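Local coordinates for anastral spindle 2, SAS 4 (Drosophila melanogaster, PDB 4BY2), which pairs the TCP domain of the centriolar protein Sas-4 with a fused proline-rich stretch of Ana2, and probably serves as a tubulin-binding adaptor in centriole assembly, at residues 71-76 with 88-93; 97-102 with 114-119; 139-144 with 151-156; 168-173 with 181-186. All coordinates share one frame; numbering follows the deposited sequence.

Contact 1: residues 71-76 with 88-93; sequences NADGSK and ISADGM
Lys76 and Ile88 begin the tight part of this contact, an antiparallel hydrogen-bonded pair between strands 76-79 and 85-88 of the Sas-4 TCP domain. Lys76 N gives its proton to Ile88 O at 2.9 Å with a bent N-H...O angle of 141°, whereas the return bond from Ile88 N to Lys76 O, 2.8 Å long, is nearly straight at 171°. Next along the chain, Ser75 CB rests 3.5 Å from Ile88 O, and Ser75 CA approaches Ala90 CA to 3.8 Å. Gly74, whose C lies 3.7 Å from Ala90 CA, suits its place: at its backbone angles a side chain would be forced against the preceding carbonyl oxygen. The Ile88 side chain lies on the same face as that of Lys76 and also packs on Ile78. The Lys76 chain leads away from the contact and its amine makes a salt bridge with Glu68.

The loose side is the exposed crest, where the methyl CB of Ala90, in the type I turn 89-92, touches Asp73 O at 3.7 Å. Ser75 OG, set between its backbone N and carbonyl carbon (chi1 60°), comes within 2.9 Å of Asp73 OD1 and donates to it on the syn side. Asp91 OD1 accepts from Met93 N in an Asx turn and also pairs with Arg110. The chemistry implies a junction specified by backbone bonds, with no polar side chain bridging the two segments.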
loop_
_atom_site.group_PDB
_atom_site.type_symbol
_atom_site.label_atom_id
_atom_site.label_comp_id
_atom_site.label_asym_id
_atom_site.label_seq_id
_atom_site.Cartn_x
_atom_site.Cartn_y
_atom_site.Cartn_z
ATOM N N ASN A 71 -4.037 -7.330 31.957
ATOM C CA ASN A 71 -3.591 -6.226 32.818
ATOM C C ASN A 71 -4.724 -5.654 33.688
ATOM O O ASN A 71 -5.898 -5.977 33.472
ATOM C CB ASN A 71 -2.927 -5.115 31.987
ATOM C CG ASN A 71 -1.651 -5.530 31.293
ATOM O OD1 ASN A 71 -1.627 -6.454 30.472
ATOM N ND2 ASN A 71 -0.569 -4.824 31.578
ATOM N N ALA A 72 -4.357 -4.806 34.675
ATOM C CA ALA A 72 -5.274 -4.154 35.619
ATOM C C ALA A 72 -6.346 -3.289 34.938
ATOM O O ALA A 72 -7.511 -3.338 35.341
ATOM C CB ALA A 72 -4.486 -3.324 36.623
ATOM N N ASP A 73 -5.955 -2.521 33.898
ATOM C CA ASP A 73 -6.850 -1.642 33.139
ATOM C C ASP A 73 -7.848 -2.401 32.246
ATOM O O ASP A 73 -8.892 -1.848 31.889
ATOM C CB ASP A 73 -6.043 -0.613 32.324
ATOM C CG ASP A 73 -5.164 -1.206 31.238
ATOM O OD1 ASP A 73 -4.245 -1.984 31.576
ATOM O OD2 ASP A 73 -5.364 -0.853 30.058
ATOM N N GLY A 74 -7.518 -3.645 31.903
ATOM C CA GLY A 74 -8.344 -4.499 31.058
ATOM C C GLY A 74 -7.680 -4.906 29.757
ATOM O O GLY A 74 -8.214 -5.754 29.035
ATOM N N SER A 75 -6.514 -4.294 29.443
ATOM C CA SER A 75 -5.728 -4.576 28.240
ATOM C C SER A 75 -5.071 -5.954 28.343
ATOM O O SER A 75 -4.574 -6.316 29.409
ATOM C CB SER A 75 -4.674 -3.495 28.018
ATOM O OG SER A 75 -3.772 -3.403 29.109
ATOM N N LYS A 76 -5.086 -6.726 27.246
ATOM C CA LYS A 76 -4.521 -8.076 27.221
ATOM C C LYS A 76 -3.247 -8.186 26.393
ATOM O O LYS A 76 -3.096 -7.492 25.389
ATOM C CB LYS A 76 -5.566 -9.097 26.733
ATOM C CG LYS A 76 -6.663 -9.379 27.750
ATOM C CD LYS A 76 -7.684 -10.373 27.231
ATOM C CE LYS A 76 -8.766 -10.635 28.249
ATOM N NZ LYS A 76 -9.741 -11.651 27.777
ATOM N N ILE A 88 -3.798 -6.497 22.888
ATOM C CA ILE A 88 -5.166 -6.015 22.687
ATOM C C ILE A 88 -5.438 -4.882 23.674
ATOM O O ILE A 88 -5.130 -5.021 24.861
ATOM C CB ILE A 88 -6.222 -7.155 22.824
ATOM C CG1 ILE A 88 -5.841 -8.402 21.990
ATOM C CG2 ILE A 88 -7.637 -6.652 22.469
ATOM C CD1 ILE A 88 -6.553 -9.696 22.378
ATOM N N SER A 89 -6.019 -3.767 23.186
ATOM C CA SER A 89 -6.401 -2.614 24.010
ATOM C C SER A 89 -7.590 -2.999 24.907
ATOM O O SER A 89 -8.369 -3.880 24.535
ATOM C CB SER A 89 -6.776 -1.426 23.127
ATOM O OG SER A 89 -7.848 -1.742 22.253
ATOM N N ALA A 90 -7.726 -2.339 26.079
ATOM C CA ALA A 90 -8.794 -2.575 27.063
ATOM C C ALA A 90 -10.204 -2.626 26.442
ATOM O O ALA A 90 -11.028 -3.448 26.847
ATOM C CB ALA A 90 -8.733 -1.521 28.158
ATOM N N ASP A 91 -10.449 -1.766 25.435
ATOM C CA ASP A 91 -11.701 -1.646 24.683
ATOM C C ASP A 91 -11.870 -2.734 23.607
ATOM O O ASP A 91 -12.996 -3.006 23.180
ATOM C CB ASP A 91 -11.801 -0.243 24.051
ATOM C CG ASP A 91 -10.474 0.304 23.545
ATOM O OD1 ASP A 91 -10.037 -0.112 22.449
ATOM O OD2 ASP A 91 -9.869 1.138 24.252
ATOM N N GLY A 92 -10.753 -3.329 23.183
ATOM C CA GLY A 92 -10.712 -4.368 22.158
ATOM C C GLY A 92 -10.869 -3.837 20.747
ATOM O O GLY A 92 -11.305 -4.574 19.858
ATOM N N MET A 93 -10.507 -2.554 20.531
ATOM C CA MET A 93 -10.605 -1.858 19.240
ATOM C C MET A 93 -9.246 -1.744 18.547
ATOM O O MET A 93 -9.188 -1.776 17.317
ATOM C CB MET A 93 -11.240 -0.461 19.402
ATOM C CG MET A 93 -12.603 -0.471 20.066
ATOM S SD MET A 93 -13.905 -1.225 19.067
ATOM C CE MET A 93 -14.435 0.175 18.112
#

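Contact 2: residues 97-102 with 114-119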
loop_
_atom_site.group_PDB
_atom_site.type_symbol
_atom_site.label_atom_id
_atom_site.label_comp_id
_atom_site.label_asym_id
_atom_site.label_seq_id
_atom_site.Cartn_x
_atom_site.Cartn_y
_atom_site.Cartn_z
ATOM N N MET A 97 -0.021 -7.351 16.602
ATOM C CA MET A 97 0.665 -8.639 16.610
ATOM C C MET A 97 2.146 -8.414 16.328
ATOM O O MET A 97 2.506 -7.985 15.231
ATOM C CB MET A 97 0.034 -9.602 15.583
ATOM C CG MET A 97 0.663 -10.996 15.564
ATOM S SD MET A 97 0.101 -12.115 16.876
ATOM C CE MET A 97 -1.418 -12.706 16.167
ATOM N N LEU A 98 2.994 -8.675 17.333
ATOM C CA LEU A 98 4.448 -8.548 17.235
ATOM C C LEU A 98 5.012 -9.935 16.904
ATOM O O LEU A 98 5.197 -10.762 17.802
ATOM C CB LEU A 98 5.050 -7.994 18.545
ATOM C CG LEU A 98 4.763 -6.527 18.865
ATOM C CD1 LEU A 98 3.667 -6.394 19.920
ATOM C CD2 LEU A 98 6.018 -5.824 19.347
ATOM N N TYR A 99 5.223 -10.204 15.603
ATOM C CA TYR A 99 5.725 -11.487 15.102
ATOM C C TYR A 99 7.180 -11.757 15.498
ATOM O O TYR A 99 7.915 -10.826 15.834
ATOM C CB TYR A 99 5.566 -11.584 13.572
ATOM C CG TYR A 99 4.136 -11.576 13.076
ATOM C CD1 TYR A 99 3.414 -12.759 12.958
ATOM C CD2 TYR A 99 3.529 -10.395 12.660
ATOM C CE1 TYR A 99 2.103 -12.761 12.478
ATOM C CE2 TYR A 99 2.221 -10.385 12.175
ATOM C CZ TYR A 99 1.512 -11.571 12.086
ATOM O OH TYR A 99 0.219 -11.563 11.619
ATOM N N PHE A 100 7.587 -13.044 15.441
ATOM C CA PHE A 100 8.938 -13.530 15.747
ATOM C C PHE A 100 10.018 -12.910 14.847
ATOM O O PHE A 100 11.129 -12.653 15.317
ATOM C CB PHE A 100 8.995 -15.070 15.693
ATOM C CG PHE A 100 8.443 -15.710 14.436
ATOM C CD1 PHE A 100 9.267 -15.963 13.345
ATOM C CD2 PHE A 100 7.112 -16.105 14.364
ATOM C CE1 PHE A 100 8.757 -16.559 12.187
ATOM C CE2 PHE A 100 6.603 -16.703 13.208
ATOM C CZ PHE A 100 7.431 -16.931 12.127
ATOM N N ASN A 101 9.675 -12.644 13.564
ATOM C CA ASN A 101 10.567 -12.051 12.560
ATOM C C ASN A 101 10.601 -10.501 12.590
ATOM O O ASN A 101 11.040 -9.881 11.617
ATOM C CB ASN A 101 10.220 -12.586 11.155
ATOM C CG ASN A 101 8.850 -12.209 10.625
ATOM O OD1 ASN A 101 7.937 -11.824 11.360
ATOM N ND2 ASN A 101 8.669 -12.341 9.323
ATOM N N LYS A 102 10.148 -9.890 13.718
ATOM C CA LYS A 102 10.086 -8.445 14.010
ATOM C C LYS A 102 8.970 -7.702 13.218
ATOM O O LYS A 102 8.864 -6.473 13.312
ATOM C CB LYS A 102 11.466 -7.764 13.847
ATOM C CG LYS A 102 11.732 -6.621 14.823
ATOM C CD LYS A 102 12.745 -5.622 14.257
ATOM C CE LYS A 102 12.955 -4.416 15.147
ATOM N NZ LYS A 102 13.890 -4.699 16.270
ATOM N N VAL A 114 -5.915 -1.822 8.718
ATOM C CA VAL A 114 -5.012 -2.936 8.984
ATOM C C VAL A 114 -3.646 -2.480 8.445
ATOM O O VAL A 114 -3.482 -2.310 7.237
ATOM C CB VAL A 114 -5.488 -4.285 8.367
ATOM C CG1 VAL A 114 -4.529 -5.421 8.717
ATOM C CG2 VAL A 114 -6.907 -4.637 8.813
ATOM N N LYS A 115 -2.704 -2.195 9.351
ATOM C CA LYS A 115 -1.352 -1.759 8.997
ATOM C C LYS A 115 -0.379 -2.916 9.201
ATOM O O LYS A 115 -0.478 -3.621 10.201
ATOM C CB LYS A 115 -0.919 -0.541 9.833
ATOM C CG LYS A 115 -1.609 0.755 9.444
ATOM C CD LYS A 115 -0.983 1.956 10.139
ATOM C CE LYS A 115 -1.582 3.260 9.673
ATOM N NZ LYS A 115 -1.037 4.418 10.430
ATOM N N TYR A 116 0.546 -3.124 8.253
ATOM C CA TYR A 116 1.534 -4.198 8.342
ATOM C C TYR A 116 2.934 -3.684 8.062
ATOM O O TYR A 116 3.160 -3.064 7.027
ATOM C CB TYR A 116 1.183 -5.375 7.411
ATOM C CG TYR A 116 1.909 -6.661 7.759
ATOM C CD1 TYR A 116 3.219 -6.882 7.343
ATOM C CD2 TYR A 116 1.289 -7.652 8.513
ATOM C CE1 TYR A 116 3.898 -8.049 7.678
ATOM C CE2 TYR A 116 1.952 -8.836 8.836
ATOM C CZ TYR A 116 3.257 -9.030 8.415
ATOM O OH TYR A 116 3.927 -10.189 8.730
ATOM N N TYR A 117 3.880 -3.966 8.970
ATOM C CA TYR A 117 5.270 -3.563 8.807
ATOM C C TYR A 117 6.152 -4.768 8.490
ATOM O O TYR A 117 6.285 -5.666 9.316
ATOM C CB TYR A 117 5.782 -2.798 10.045
ATOM C CG TYR A 117 7.223 -2.336 9.936
ATOM C CD1 TYR A 117 7.586 -1.321 9.055
ATOM C CD2 TYR A 117 8.220 -2.904 10.723
ATOM C CE1 TYR A 117 8.906 -0.886 8.955
ATOM C CE2 TYR A 117 9.542 -2.470 10.639
ATOM C CZ TYR A 117 9.883 -1.467 9.745
ATOM O OH TYR A 117 11.182 -1.033 9.654
ATOM N N TYR A 118 6.729 -4.795 7.275
ATOM C CA TYR A 118 7.649 -5.843 6.827
ATOM C C TYR A 118 9.020 -5.369 7.303
ATOM O O TYR A 118 9.618 -4.474 6.697
ATOM C CB TYR A 118 7.603 -6.022 5.297
ATOM C CG TYR A 118 6.220 -6.293 4.742
ATOM C CD1 TYR A 118 5.389 -5.248 4.345
ATOM C CD2 TYR A 118 5.747 -7.594 4.597
ATOM C CE1 TYR A 118 4.115 -5.490 3.836
ATOM C CE2 TYR A 118 4.478 -7.849 4.075
ATOM C CZ TYR A 118 3.662 -6.791 3.703
ATOM O OH TYR A 118 2.408 -7.022 3.193
ATOM N N ALA A 119 9.453 -5.899 8.459
ATOM C CA ALA A 119 10.684 -5.528 9.152
ATOM C C ALA A 119 11.956 -5.676 8.338
ATOM O O ALA A 119 12.795 -4.773 8.377
ATOM C CB ALA A 119 10.802 -6.297 10.452
#
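Tyr99 and Tyr116 meet across an intervening strand of the extended antiparallel beta sheet that makes up the Sas-4 TCP domain: they belong to segments on either side of strand 104-108, one just past strand 94-98 and the other within strand 113-118. From CB the Tyr116 side chain sets off with CG anti to the backbone N (chi1 -163°), a turn that carries the ring toward Tyr99. On the way CD1 lies over the centre of the Tyr118 ring, 3.5 Å above its plane. CE2 then reaches Tyr99 CE2 at 3.7 Å, and CZ stands slightly farther from that same carbon. At the tip, OH comes over one face of the Tyr99 ring, 3.8 Å from CE2. The side chains cross at about a right angle, and the ring planes, 44° apart, meet obliquely. Met97 CG covers the opposite face of Tyr99, which is thus held between a thioether chain and a phenol.

The hydroxyl of Tyr116 has polar mates as well: it is hydrogen-bonded to Asp103 and to the backbone N of Arg15, which lies in the fused Ana2 part. With a leucine in place of Tyr116, Asp103 and the Arg15 amide would probably lose their shared hydroxyl and Tyr99 the group that covers one of its faces.

The turn 99-102 closes the contact's more exposed side. There Ala119, whose backbone N is hydrogen-bonded to Asp103 OD1, points its methyl at Lys102: CB sits 3.5 Å from Lys102 O and 3.8 Å from Lys102 CB.

Contact 3: residues 139-144 with 151-156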
loop_
_atom_site.group_PDB
_atom_site.type_symbol
_atom_site.label_atom_id
_atom_site.label_comp_id
_atom_site.label_asym_id
_atom_site.label_seq_id
_atom_site.Cartn_x
_atom_site.Cartn_y
_atom_site.Cartn_z
ATOM N N ASN A 139 12.358 4.231 -0.046
ATOM C CA ASN A 139 12.809 5.288 -0.961
ATOM C C ASN A 139 11.768 6.386 -1.209
ATOM O O ASN A 139 12.039 7.333 -1.948
ATOM C CB ASN A 139 13.284 4.681 -2.290
ATOM C CG ASN A 139 12.229 3.939 -3.087
ATOM O OD1 ASN A 139 11.151 3.580 -2.595
ATOM N ND2 ASN A 139 12.534 3.672 -4.345
ATOM N N GLY A 140 10.599 6.247 -0.596
ATOM C CA GLY A 140 9.496 7.186 -0.744
ATOM C C GLY A 140 8.445 6.743 -1.743
ATOM O O GLY A 140 7.446 7.446 -1.923
ATOM N N GLN A 141 8.651 5.576 -2.405
ATOM C CA GLN A 141 7.698 5.049 -3.378
ATOM C C GLN A 141 6.434 4.525 -2.693
ATOM O O GLN A 141 6.513 3.684 -1.796
ATOM C CB GLN A 141 8.328 3.990 -4.299
ATOM C CG GLN A 141 7.484 3.693 -5.538
ATOM C CD GLN A 141 8.087 2.643 -6.431
ATOM O OE1 GLN A 141 9.211 2.777 -6.929
ATOM N NE2 GLN A 141 7.323 1.598 -6.707
ATOM N N THR A 142 5.274 5.043 -3.119
ATOM C CA THR A 142 3.970 4.691 -2.572
ATOM C C THR A 142 3.061 4.106 -3.663
ATOM O O THR A 142 2.899 4.715 -4.717
ATOM C CB THR A 142 3.379 5.894 -1.815
ATOM O OG1 THR A 142 4.346 6.379 -0.879
ATOM C CG2 THR A 142 2.111 5.549 -1.067
ATOM N N GLU A 143 2.483 2.921 -3.409
ATOM C CA GLU A 143 1.614 2.224 -4.364
ATOM C C GLU A 143 0.187 2.135 -3.830
ATOM O O GLU A 143 -0.028 1.609 -2.738
ATOM C CB GLU A 143 2.165 0.828 -4.708
ATOM C CG GLU A 143 3.665 0.798 -4.975
ATOM C CD GLU A 143 4.245 -0.447 -5.621
ATOM O OE1 GLU A 143 3.645 -1.539 -5.495
ATOM O OE2 GLU A 143 5.331 -0.328 -6.232
ATOM N N HIS A 144 -0.783 2.670 -4.595
ATOM C CA HIS A 144 -2.200 2.707 -4.228
ATOM C C HIS A 144 -2.988 1.735 -5.089
ATOM O O HIS A 144 -2.943 1.837 -6.317
ATOM C CB HIS A 144 -2.774 4.131 -4.385
ATOM C CG HIS A 144 -2.050 5.180 -3.601
ATOM N ND1 HIS A 144 -2.634 5.792 -2.515
ATOM C CD2 HIS A 144 -0.817 5.705 -3.789
ATOM C CE1 HIS A 144 -1.740 6.658 -2.065
ATOM N NE2 HIS A 144 -0.631 6.642 -2.803
ATOM N N VAL A 151 -4.415 1.022 -10.265
ATOM C CA VAL A 151 -3.096 0.978 -9.634
ATOM C C VAL A 151 -2.444 2.351 -9.844
ATOM O O VAL A 151 -2.346 2.823 -10.982
ATOM C CB VAL A 151 -2.216 -0.189 -10.166
ATOM C CG1 VAL A 151 -0.895 -0.269 -9.413
ATOM C CG2 VAL A 151 -2.950 -1.528 -10.094
ATOM N N GLU A 152 -2.036 3.001 -8.739
ATOM C CA GLU A 152 -1.427 4.329 -8.757
ATOM C C GLU A 152 -0.062 4.324 -8.050
ATOM O O GLU A 152 -0.003 4.318 -6.818
ATOM C CB GLU A 152 -2.390 5.355 -8.133
ATOM C CG GLU A 152 -2.229 6.763 -8.673
ATOM C CD GLU A 152 -3.162 7.790 -8.062
ATOM O OE1 GLU A 152 -4.382 7.727 -8.337
ATOM O OE2 GLU A 152 -2.667 8.678 -7.330
ATOM N N ILE A 153 1.032 4.303 -8.840
ATOM C CA ILE A 153 2.407 4.294 -8.323
ATOM C C ILE A 153 2.942 5.726 -8.230
ATOM O O ILE A 153 2.960 6.441 -9.228
ATOM C CB ILE A 153 3.375 3.384 -9.150
ATOM C CG1 ILE A 153 2.723 2.035 -9.597
ATOM C CG2 ILE A 153 4.706 3.160 -8.417
ATOM C CD1 ILE A 153 2.471 0.936 -8.520
ATOM N N HIS A 154 3.392 6.124 -7.034
ATOM C CA HIS A 154 3.981 7.430 -6.752
ATOM C C HIS A 154 5.492 7.228 -6.594
ATOM O O HIS A 154 5.951 6.799 -5.536
ATOM C CB HIS A 154 3.362 8.043 -5.479
ATOM C CG HIS A 154 1.956 8.527 -5.656
ATOM N ND1 HIS A 154 1.647 9.874 -5.604
ATOM C CD2 HIS A 154 0.819 7.827 -5.876
ATOM C CE1 HIS A 154 0.341 9.951 -5.795
ATOM N NE2 HIS A 154 -0.200 8.745 -5.966
ATOM N N PHE A 155 6.250 7.482 -7.671
ATOM C CA PHE A 155 7.706 7.311 -7.715
ATOM C C PHE A 155 8.469 8.361 -6.876
ATOM O O PHE A 155 7.922 9.445 -6.645
ATOM C CB PHE A 155 8.189 7.288 -9.179
ATOM C CG PHE A 155 7.756 6.057 -9.941
ATOM C CD1 PHE A 155 8.493 4.881 -9.874
ATOM C CD2 PHE A 155 6.604 6.070 -10.719
ATOM C CE1 PHE A 155 8.084 3.737 -10.567
ATOM C CE2 PHE A 155 6.197 4.927 -11.413
ATOM C CZ PHE A 155 6.940 3.769 -11.334
ATOM N N PRO A 156 9.723 8.078 -6.416
ATOM C CA PRO A 156 10.460 9.074 -5.605
ATOM C C PRO A 156 10.780 10.403 -6.303
ATOM O O PRO A 156 11.041 11.393 -5.618
ATOM C CB PRO A 156 11.737 8.330 -5.197
ATOM C CG PRO A 156 11.426 6.883 -5.385
ATOM C CD PRO A 156 10.515 6.840 -6.566
#
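Thr142 with His154 and His144 with Glu152 exchange backbone hydrogen bonds in both directions. The shortest, such as His154 N to Thr142 O, measure 2.8 Å. Together the four zip strands 142-145 and 151-154 of the Sas-4 part into an antiparallel hairpin. On the face of the two histidines, His154 NE2 donates to Glu152 OE2 over 2.8 Å, meeting the anti lone pair of the carboxylate. That bond limits the rotation of the imidazole, and His144 lies obliquely against it, CD2 to CD2, with the ring planes 54° apart.

The face of Glu143 and Ile153 is more buried. Ile153 CD1 lies 3.7 Å from Glu143 CG, while its CG2 meets Gln141 NE2 at 3.5 Å; NE2 also gives a weak bond to Glu143 OE2. Gln141 CG, anti to the backbone N (chi1 -165°), carries the amide along Phe155, OE1 3.7 Å from ring atom CD1. The Glu143 carboxylate accepts from Ser21 N of the fused Ana2 part and pairs with Arg145. At the outer end Asn139 forms an Asx turn onto Gln141 N. Backbone bonding thus sets the register, and the faces differ: two obliquely touching histidines, one held by Glu152, against an isoleucine beside a bonded carboxylate and amide.

Contact 4: residues 168-173 with 181-186; sequences TEKLEE and HLVQLR
Arg186, Glu173 and Gln184 give up the most surface in this hairpin of the Sas-4 part, each meeting the facing segment in its own way. Arg186 closes the hairpin's loose end by its backbone: N donates to Glu169 O at 2.9 Å, almost straight at 171°, though from well above the carbonyl plane. Its side chain, extended from CG to NE, then passes Thr168, with CB and CD each 3.3 Å from Thr168 O and the methyl CG2 over one face of the guanidinium.

Glu173 works at the far end. Its CG packs against both methyls of Val183, 3.9 Å from CG1, and the carboxylate continues to His181. There OE2 lies at the edge of the imidazole, in its plane, and takes a weak, bent bond from NE2 at 3.0 Å; the stronger mate of that ring is Trp174 O, at ND1. Lys170 NZ forms a salt bridge with Glu173 OE2, 3.1 Å away. A glutamine in place of Glu173 would probably deprive the Lys170 amine of its countercharge and weaken the hold on the His181 edge.

Between these two, Gln184 N donates to Glu172 O at 2.9 Å, nearly in line with the carbonyl. Its CG, placed anti to the backbone N (chi1 177°), runs beside Leu171, and the amide is fixed by Leu185 O and Lys190. Gln184 O receives a weak bond from Leu171 N. Leu171 and Glu172 together thus oppose Gln184, the hallmark of a classic beta bulge, here set into an antiparallel hairpin.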
loop_
_atom_site.group_PDB
_atom_site.type_symbol
_atom_site.label_atom_id
_atom_site.label_comp_id
_atom_site.label_asym_id
_atom_site.label_seq_id
_atom_site.Cartn_x
_atom_site.Cartn_y
_atom_site.Cartn_z
ATOM N N THR A 168 -9.037 0.012 -21.390
ATOM C CA THR A 168 -7.856 -0.333 -22.189
ATOM C C THR A 168 -7.934 0.306 -23.606
ATOM O O THR A 168 -7.654 -0.333 -24.618
ATOM C CB THR A 168 -7.530 -1.843 -22.180
ATOM O OG1 THR A 168 -7.913 -2.403 -20.923
ATOM C CG2 THR A 168 -6.037 -2.113 -22.417
ATOM N N GLU A 169 -8.350 1.583 -23.637
ATOM C CA GLU A 169 -8.372 2.472 -24.793
ATOM C C GLU A 169 -6.998 3.106 -24.641
ATOM O O GLU A 169 -6.209 3.146 -25.586
ATOM C CB GLU A 169 -9.470 3.543 -24.617
ATOM C CG GLU A 169 -9.982 4.137 -25.912
ATOM C CD GLU A 169 -11.147 3.348 -26.471
ATOM O OE1 GLU A 169 -12.258 3.446 -25.900
ATOM O OE2 GLU A 169 -10.944 2.606 -27.458
ATOM N N LYS A 170 -6.703 3.503 -23.376
ATOM C CA LYS A 170 -5.469 4.082 -22.861
ATOM C C LYS A 170 -4.758 3.044 -21.973
ATOM O O LYS A 170 -5.325 2.564 -20.982
ATOM C CB LYS A 170 -5.737 5.399 -22.088
ATOM C CG LYS A 170 -6.867 5.328 -21.046
ATOM C CD LYS A 170 -6.855 6.515 -20.103
ATOM C CE LYS A 170 -7.685 7.661 -20.623
ATOM N NZ LYS A 170 -7.806 8.751 -19.624
ATOM N N LEU A 171 -3.531 2.665 -22.356
ATOM C CA LEU A 171 -2.724 1.671 -21.654
ATOM C C LEU A 171 -2.245 2.146 -20.270
ATOM O O LEU A 171 -2.505 1.470 -19.274
ATOM C CB LEU A 171 -1.530 1.260 -22.527
ATOM C CG LEU A 171 -0.809 -0.002 -22.098
ATOM C CD1 LEU A 171 -1.293 -1.203 -22.896
ATOM C CD2 LEU A 171 0.691 0.162 -22.229
ATOM N N GLU A 172 -1.517 3.278 -20.222
ATOM C CA GLU A 172 -0.960 3.864 -19.000
ATOM C C GLU A 172 -0.991 5.392 -19.071
ATOM O O GLU A 172 -0.824 5.967 -20.152
ATOM C CB GLU A 172 0.497 3.403 -18.798
ATOM C CG GLU A 172 0.665 1.983 -18.278
ATOM C CD GLU A 172 1.965 1.297 -18.658
ATOM O OE1 GLU A 172 2.968 2.000 -18.925
ATOM O OE2 GLU A 172 1.975 0.045 -18.701
ATOM N N GLU A 173 -1.189 6.043 -17.911
ATOM C CA GLU A 173 -1.197 7.500 -17.779
ATOM C C GLU A 173 -0.090 7.957 -16.849
ATOM O O GLU A 173 0.183 7.301 -15.844
ATOM C CB GLU A 173 -2.555 8.021 -17.310
ATOM C CG GLU A 173 -3.522 8.276 -18.450
ATOM C CD GLU A 173 -4.863 8.835 -18.022
ATOM O OE1 GLU A 173 -5.597 8.136 -17.285
ATOM O OE2 GLU A 173 -5.188 9.972 -18.435
ATOM N N HIS A 181 1.289 15.760 -18.571
ATOM C CA HIS A 181 0.385 14.612 -18.540
ATOM C C HIS A 181 0.474 13.792 -19.833
ATOM O O HIS A 181 -0.017 14.223 -20.880
ATOM C CB HIS A 181 -1.059 15.055 -18.216
ATOM C CG HIS A 181 -2.066 13.943 -18.167
ATOM N ND1 HIS A 181 -1.899 12.848 -17.335
ATOM C CD2 HIS A 181 -3.247 13.819 -18.817
ATOM C CE1 HIS A 181 -2.964 12.086 -17.525
ATOM N NE2 HIS A 181 -3.806 12.632 -18.401
ATOM N N LEU A 182 1.124 12.615 -19.752
ATOM C CA LEU A 182 1.298 11.703 -20.882
ATOM C C LEU A 182 0.272 10.576 -20.838
ATOM O O LEU A 182 0.115 9.924 -19.807
ATOM C CB LEU A 182 2.741 11.151 -20.927
ATOM C CG LEU A 182 3.068 10.043 -21.952
ATOM C CD1 LEU A 182 2.947 10.539 -23.394
ATOM C CD2 LEU A 182 4.452 9.481 -21.716
ATOM N N VAL A 183 -0.431 10.357 -21.961
ATOM C CA VAL A 183 -1.447 9.315 -22.101
ATOM C C VAL A 183 -1.033 8.346 -23.210
ATOM O O VAL A 183 -1.059 8.707 -24.386
ATOM C CB VAL A 183 -2.883 9.876 -22.330
ATOM C CG1 VAL A 183 -3.924 8.761 -22.290
ATOM C CG2 VAL A 183 -3.233 10.967 -21.325
ATOM N N GLN A 184 -0.642 7.124 -22.825
ATOM C CA GLN A 184 -0.271 6.057 -23.753
ATOM C C GLN A 184 -1.552 5.289 -24.077
ATOM O O GLN A 184 -2.340 5.019 -23.172
ATOM C CB GLN A 184 0.798 5.137 -23.121
ATOM C CG GLN A 184 1.221 3.928 -23.968
ATOM C CD GLN A 184 1.966 4.305 -25.226
ATOM O OE1 GLN A 184 3.131 4.709 -25.192
ATOM N NE2 GLN A 184 1.315 4.148 -26.369
ATOM N N LEU A 185 -1.780 4.983 -25.363
ATOM C CA LEU A 185 -2.971 4.267 -25.826
ATOM C C LEU A 185 -2.624 2.802 -26.131
ATOM O O LEU A 185 -1.443 2.470 -26.277
ATOM C CB LEU A 185 -3.576 4.958 -27.078
ATOM C CG LEU A 185 -4.296 6.337 -26.964
ATOM C CD1 LEU A 185 -5.517 6.296 -26.077
ATOM C CD2 LEU A 185 -3.365 7.470 -26.579
ATOM N N ARG A 186 -3.649 1.929 -26.213
ATOM C CA ARG A 186 -3.491 0.498 -26.504
ATOM C C ARG A 186 -2.978 0.268 -27.935
ATOM O O ARG A 186 -2.079 -0.553 -28.136
ATOM C CB ARG A 186 -4.823 -0.235 -26.292
ATOM C CG ARG A 186 -4.716 -1.754 -26.209
ATOM C CD ARG A 186 -6.020 -2.382 -26.662
ATOM N NE ARG A 186 -6.121 -3.801 -26.319
ATOM C CZ ARG A 186 -7.269 -4.461 -26.200
ATOM N NH1 ARG A 186 -8.427 -3.833 -26.371
ATOM N NH2 ARG A 186 -7.270 -5.750 -25.884
#

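The four contacts follow one another along the Sas-4 TCP domain, from contact 1 to contact 4, whose centres lie about 51 Å apart on opposite sides of the chain's centre. Contacts 1 and 4 are surface contacts, while contacts 2 and 3 are partly buried and lie nearer the middle, where the fused Ana2 part touches both. Contacts 3 and 4 each join the strands of a hairpin, regular in the former and bulged in the latter. Contact 1 keeps a single paired rung below its loops, and contact 2, skipping a strand, depends on side chains. The middle contacts add buried rings and a carboxylate bonded to Ana2; the end contacts rely on backbone bonds, with charged side chains about them.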